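Local coordinates for DNA repair protein rhp9/CRB2 (Schizosaccharomyces pombe, PDB 2FHD), which probably binds methylated histone H4 through its tandem Tudor domains, acting in DNA repair and the control of the cell cycle, at residues N103-L108 with T116-T121; G67-S72 with K79-K84. All blocks are in the same frame, centred on the assembly; numbering follows the deposited sequence.

Contact 1 of 2, residues N103-L108 with T116-T121; sequences NDMVIL and TVPIST
Val106 and Val117 stand side by side and point the same way from a pair of antiparallel strands, their CG1 atoms meeting at 3.9 Å. CG1 of Val106 is wedged between its own backbone N and carbonyl carbon (chi1 61°), a position that turns this methyl toward Val117. Leu108 extends the apolar patch: its branch CD1 slants across to Val117 CG1 at 4.1 Å. Ile119 lies at the other end, its CD1 coming up to Val106 CB at 4.0 Å while its CG2 rests against Asn103 O. Branched aliphatic residues suit this buried side, because they fill it without polar groups that would need partners.

Beneath the valines the backbones grip each other twice. Val106 N gives a nearly straight bond to Val117 O (2.7 Å), and Val117 N returns one to Val106 O (2.8 Å). Pro118 has no N-H to offer, but its place in a non-hydrogen-bonded pair with Met105 asks for none across this contact. The next bond, from Ile119 N to Asp104 O (3.0 Å), comes from above the carbonyl plane, and a water also donates to that oxygen.

Met105, present as selenomethionine, starts away from the partner strand but bends back, laying its CE against Pro118 CB at 4.2 Å. Ile107 and Thr116 occupy the other side of the sheet from the valines, Ile107 CG1 touching Thr116 OG1 at 3.6 Å, the two side chains slanting across each other.

The two segments belong to a hairpin of strands 105-110 and 113-118. Strand 105-110 is flanked on its other edge by strand 80-86, where Asp104 and Met105 together face Phe86 in a classic beta bulge, while Leu108 and Val117 reach over to Ser72 of strand 69-72.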
loop_
_atom_site.group_PDB
_atom_site.type_symbol
_atom_site.label_atom_id
_atom_site.label_comp_id
_atom_site.label_asym_id
_atom_site.label_seq_id
_atom_site.Cartn_x
_atom_site.Cartn_y
_atom_site.Cartn_z
ATOM N N ASN A 103 -8.189 -10.099 24.491
ATOM C CA ASN A 103 -7.543 -9.477 25.599
ATOM C C ASN A 103 -6.715 -8.297 25.196
ATOM O O ASN A 103 -6.188 -8.167 24.119
ATOM C CB ASN A 103 -6.655 -10.440 26.454
ATOM C CG ASN A 103 -7.402 -11.678 26.877
ATOM O OD1 ASN A 103 -8.445 -11.575 27.529
ATOM N ND2 ASN A 103 -6.900 -12.868 26.463
ATOM N N ASP A 104 -6.443 -7.560 26.218
ATOM C CA ASP A 104 -6.003 -6.223 26.212
ATOM C C ASP A 104 -4.760 -6.017 27.067
ATOM O O ASP A 104 -3.950 -5.127 26.816
ATOM C CB ASP A 104 -7.143 -5.649 27.101
ATOM C CG ASP A 104 -7.213 -4.341 26.956
ATOM O OD1 ASP A 104 -6.630 -4.034 25.865
ATOM O OD2 ASP A 104 -7.676 -3.693 27.852
HETATM N N MSE A 105 -4.717 -6.754 28.189
HETATM C CA MSE A 105 -3.726 -6.541 29.265
HETATM C C MSE A 105 -3.036 -7.857 29.541
HETATM O O MSE A 105 -3.619 -8.931 29.445
HETATM C CB MSE A 105 -4.369 -6.059 30.596
HETATM C CG MSE A 105 -5.090 -4.696 30.471
HETATM SE SE MSE A 105 -3.726 -3.298 30.319
HETATM C CE MSE A 105 -4.419 -2.126 28.689
ATOM N N VAL A 106 -1.782 -7.767 29.929
ATOM C CA VAL A 106 -1.136 -8.954 30.433
ATOM C C VAL A 106 -0.361 -8.664 31.728
ATOM O O VAL A 106 0.306 -7.634 31.850
ATOM C CB VAL A 106 -0.239 -9.595 29.319
ATOM C CG1 VAL A 106 0.813 -8.641 28.894
ATOM C CG2 VAL A 106 0.336 -10.951 29.795
ATOM N N ILE A 107 -0.441 -9.578 32.667
ATOM C CA ILE A 107 0.415 -9.570 33.844
ATOM C C ILE A 107 1.668 -10.497 33.643
ATOM O O ILE A 107 1.565 -11.697 33.296
ATOM C CB ILE A 107 -0.407 -10.032 35.100
ATOM C CG1 ILE A 107 -1.691 -9.236 35.257
ATOM C CG2 ILE A 107 0.489 -10.034 36.389
ATOM C CD1 ILE A 107 -2.697 -9.958 36.285
ATOM N N LEU A 108 2.834 -9.901 33.862
ATOM C CA LEU A 108 4.175 -10.447 33.655
ATOM C C LEU A 108 4.923 -10.535 34.978
ATOM O O LEU A 108 4.780 -9.644 35.806
ATOM C CB LEU A 108 4.935 -9.496 32.786
ATOM C CG LEU A 108 4.361 -9.389 31.381
ATOM C CD1 LEU A 108 5.235 -8.482 30.517
ATOM C CD2 LEU A 108 4.223 -10.794 30.752
ATOM N N THR A 116 1.696 -5.206 35.434
ATOM C CA THR A 116 0.590 -5.295 34.478
ATOM C C THR A 116 0.906 -4.380 33.300
ATOM O O THR A 116 1.281 -3.243 33.520
ATOM C CB THR A 116 -0.703 -4.868 35.099
ATOM O OG1 THR A 116 -1.032 -5.789 36.118
ATOM C CG2 THR A 116 -1.833 -4.853 34.075
ATOM N N VAL A 117 0.797 -4.881 32.067
ATOM C CA VAL A 117 1.240 -4.121 30.902
ATOM C C VAL A 117 0.223 -4.353 29.739
ATOM O O VAL A 117 -0.497 -5.367 29.758
ATOM C CB VAL A 117 2.668 -4.642 30.626
ATOM C CG1 VAL A 117 2.833 -5.357 29.307
ATOM C CG2 VAL A 117 3.814 -3.656 31.083
ATOM N N PRO A 118 0.107 -3.409 28.783
ATOM C CA PRO A 118 -0.742 -3.700 27.618
ATOM C C PRO A 118 -0.163 -4.841 26.790
ATOM O O PRO A 118 1.049 -4.908 26.609
ATOM C CB PRO A 118 -0.727 -2.409 26.803
ATOM C CG PRO A 118 -0.358 -1.286 27.840
ATOM C CD PRO A 118 0.700 -2.050 28.710
ATOM N N ILE A 119 -1.029 -5.746 26.336
ATOM C CA ILE A 119 -0.701 -6.922 25.529
ATOM C C ILE A 119 0.022 -6.439 24.200
ATOM O O ILE A 119 0.964 -7.126 23.693
ATOM C CB ILE A 119 -2.089 -7.685 25.303
ATOM C CG1 ILE A 119 -2.140 -9.196 25.690
ATOM C CG2 ILE A 119 -2.749 -7.318 24.033
ATOM C CD1 ILE A 119 -1.012 -9.852 25.355
ATOM N N SER A 120 -0.329 -5.250 23.676
ATOM C CA SER A 120 0.286 -4.729 22.410
ATOM C C SER A 120 1.792 -4.445 22.500
ATOM O O SER A 120 2.483 -4.299 21.468
ATOM C CB SER A 120 -0.373 -3.419 21.975
ATOM O OG SER A 120 -0.128 -2.343 22.917
ATOM N N THR A 121 2.299 -4.437 23.729
ATOM C CA THR A 121 3.705 -4.124 24.108
ATOM C C THR A 121 4.591 -5.437 24.079
ATOM O O THR A 121 5.813 -5.417 24.083
ATOM C CB THR A 121 3.510 -3.494 25.539
ATOM O OG1 THR A 121 3.826 -2.093 25.624
ATOM C CG2 THR A 121 3.866 -4.322 26.626
HETATM O O HOH W 1 -3.068 -3.657 24.695
#

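Contact 2 of 2, residues G67-S72 with K79-K84; sequences GDVVQS and KHTVVK. With PO4 (phosphate ion), chain K.
The flat amide of Gln71 has one face covered by the aliphatic chain of Lys79, whose CG sits almost directly above Gln71 CD at 3.9 Å. Extended beyond CG, the Lys79 chain runs on with CE over the same face; its CD touches Val69 CG1 at 3.9 Å. A long methylene chain suits this place: it packs against two neighbours and still carries NZ to the second subunit, where the backbone oxygens of Thr73 and Leu75 accept hydrogen bonds. The imidazole of His80 lies on the side of the sheet that also carries Val70, and meets the ring of His110, their planes inclined at about 50°. The carboxylate of Asp68 is held by Arg135 in a salt bridge and by the backbone N of Lys65.

Val69 and Thr81 share a side of the sheet, their CG2 methyls 3.9 Å apart. Behind them Val70 CG2 crosses to Val82 CG2, and Val82 CG2 also lies against Asp68 CB (3.8 Å).

Val70 and His80 exchange two backbone hydrogen bonds, N to O each way, and Val82 N reaches Asp68 O at 2.8 Å. Gly67 N then bonds to Val82 O (2.9 Å), lying in the carbonyl plane on a lone pair. The positive phi of Gly67, 91°, would press a CB against the preceding carbonyl oxygen, which calls for glycine here. At the opposite end Lys79 N donates to O1 of a phosphate ion (2.9 Å), probably from the crystallisation liquor and also held by Gly76 N of the second subunit.

The short segments 69-72 and 80-84 run at 101° to each other, so the pair is far from flat. This is a curved antiparallel hairpin, joining the first two strands of an SH3-like Tudor domain's strongly bent sheet.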
loop_
_atom_site.group_PDB
_atom_site.type_symbol
_atom_site.label_atom_id
_atom_site.label_comp_id
_atom_site.label_asym_id
_atom_site.label_seq_id
_atom_site.Cartn_x
_atom_site.Cartn_y
_atom_site.Cartn_z
ATOM N N GLY A 67 3.388 -18.959 32.126
ATOM C CA GLY A 67 4.727 -19.562 32.023
ATOM C C GLY A 67 5.432 -19.228 30.705
ATOM O O GLY A 67 6.604 -19.481 30.605
ATOM N N ASP A 68 4.750 -18.645 29.699
ATOM C CA ASP A 68 5.432 -18.246 28.464
ATOM C C ASP A 68 6.439 -17.212 28.882
ATOM O O ASP A 68 6.129 -16.304 29.716
ATOM C CB ASP A 68 4.502 -17.568 27.416
ATOM C CG ASP A 68 3.563 -18.522 26.711
ATOM O OD1 ASP A 68 3.744 -19.777 26.707
ATOM O OD2 ASP A 68 2.577 -18.004 26.121
ATOM N N VAL A 69 7.624 -17.297 28.282
ATOM C CA VAL A 69 8.672 -16.311 28.469
ATOM C C VAL A 69 8.578 -15.283 27.318
ATOM O O VAL A 69 8.748 -15.627 26.121
ATOM C CB VAL A 69 10.083 -17.051 28.527
ATOM C CG1 VAL A 69 11.259 -16.120 28.442
ATOM C CG2 VAL A 69 10.203 -17.870 29.803
ATOM N N VAL A 70 8.393 -14.006 27.683
ATOM C CA VAL A 70 8.226 -12.948 26.744
ATOM C C VAL A 70 8.979 -11.693 27.172
ATOM O O VAL A 70 9.463 -11.602 28.295
ATOM C CB VAL A 70 6.731 -12.619 26.609
ATOM C CG1 VAL A 70 5.961 -13.856 26.204
ATOM C CG2 VAL A 70 6.173 -12.040 27.954
ATOM N N GLN A 71 9.061 -10.703 26.298
ATOM C CA GLN A 71 9.506 -9.370 26.716
ATOM C C GLN A 71 8.411 -8.383 26.507
ATOM O O GLN A 71 7.347 -8.725 25.941
ATOM C CB GLN A 71 10.748 -9.010 25.961
ATOM C CG GLN A 71 11.803 -9.911 26.462
ATOM C CD GLN A 71 12.900 -10.182 25.517
ATOM O OE1 GLN A 71 13.909 -9.546 25.617
ATOM N NE2 GLN A 71 12.747 -11.164 24.628
ATOM N N SER A 72 8.614 -7.176 27.027
ATOM C CA SER A 72 7.665 -6.083 26.800
ATOM C C SER A 72 8.512 -4.849 26.534
ATOM O O SER A 72 9.570 -4.643 27.116
ATOM C CB SER A 72 6.709 -5.890 27.991
ATOM O OG SER A 72 6.184 -4.588 28.055
ATOM N N LYS A 79 13.463 -10.302 30.489
ATOM C CA LYS A 79 12.554 -11.378 30.194
ATOM C C LYS A 79 11.606 -11.629 31.369
ATOM O O LYS A 79 12.046 -11.583 32.505
ATOM C CB LYS A 79 13.360 -12.644 29.811
ATOM C CG LYS A 79 13.905 -12.556 28.427
ATOM C CD LYS A 79 14.380 -13.875 27.876
ATOM C CE LYS A 79 14.929 -13.626 26.511
ATOM N NZ LYS A 79 15.468 -14.853 25.842
ATOM N N HIS A 80 10.329 -11.914 31.084
ATOM C CA HIS A 80 9.303 -12.106 32.087
ATOM C C HIS A 80 8.557 -13.376 31.778
ATOM O O HIS A 80 8.620 -13.799 30.703
ATOM C CB HIS A 80 8.325 -10.891 32.040
ATOM C CG HIS A 80 8.909 -9.651 32.624
ATOM N ND1 HIS A 80 8.575 -9.195 33.880
ATOM C CD2 HIS A 80 9.846 -8.792 32.151
ATOM C CE1 HIS A 80 9.240 -8.080 34.140
ATOM N NE2 HIS A 80 10.042 -7.829 33.121
ATOM N N THR A 81 7.817 -13.963 32.692
ATOM C CA THR A 81 6.899 -15.022 32.345
ATOM C C THR A 81 5.452 -14.453 32.441
ATOM O O THR A 81 5.143 -13.527 33.216
ATOM C CB THR A 81 7.079 -16.315 33.235
ATOM O OG1 THR A 81 6.886 -15.944 34.609
ATOM C CG2 THR A 81 8.472 -16.777 33.171
ATOM N N VAL A 82 4.577 -15.008 31.624
ATOM C CA VAL A 82 3.257 -14.632 31.612
ATOM C C VAL A 82 2.553 -15.200 32.833
ATOM O O VAL A 82 2.658 -16.380 33.203
ATOM C CB VAL A 82 2.605 -15.075 30.295
ATOM C CG1 VAL A 82 1.083 -14.862 30.352
ATOM C CG2 VAL A 82 3.294 -14.338 29.050
ATOM N N VAL A 83 1.833 -14.313 33.495
ATOM C CA VAL A 83 0.996 -14.745 34.604
ATOM C C VAL A 83 -0.420 -14.933 34.098
ATOM O O VAL A 83 -0.882 -16.015 34.178
ATOM C CB VAL A 83 1.085 -13.770 35.868
ATOM C CG1 VAL A 83 0.100 -14.278 36.958
ATOM C CG2 VAL A 83 2.501 -13.734 36.407
ATOM N N LYS A 84 -1.066 -13.930 33.513
ATOM C CA LYS A 84 -2.470 -14.019 33.070
ATOM C C LYS A 84 -2.769 -12.916 32.083
ATOM O O LYS A 84 -2.239 -11.832 32.193
ATOM C CB LYS A 84 -3.427 -13.913 34.286
ATOM C CG LYS A 84 -4.954 -13.959 33.958
ATOM C CD LYS A 84 -5.891 -14.342 35.138
ATOM C CE LYS A 84 -6.142 -15.897 35.194
ATOM N NZ LYS A 84 -6.992 -16.350 33.962
HETATM P P PO4 K . 16.956 -11.373 31.714
HETATM O O1 PO4 K . 16.330 -10.911 30.423
HETATM O O2 PO4 K . 18.339 -11.941 31.366
HETATM O O3 PO4 K . 17.166 -10.174 32.641
HETATM O O4 PO4 K . 16.044 -12.367 32.454
#

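How the contacts relate
Contact 2 (67-72 with 79-84) closes before contact 1 (103-108 with 116-121) opens, so the two hairpins follow one another along the chain, their centres about 10 Å apart. They are joined into one antiparallel sheet where strands 80-86 and 105-110 run as neighbours: Ile107 N and O probably bond to Lys84 O and Val83 N, and Val83 and Lys84 together face Ile107 in a classic beta bulge. Strand 122-123 then pairs with strand 69-72, giving the order 113-118, 105-110, 80-86, 69-72, 122-123. Both contacts thus build the second of the two Tudor domains, consistent with the curved sheet of the SH3-like fold.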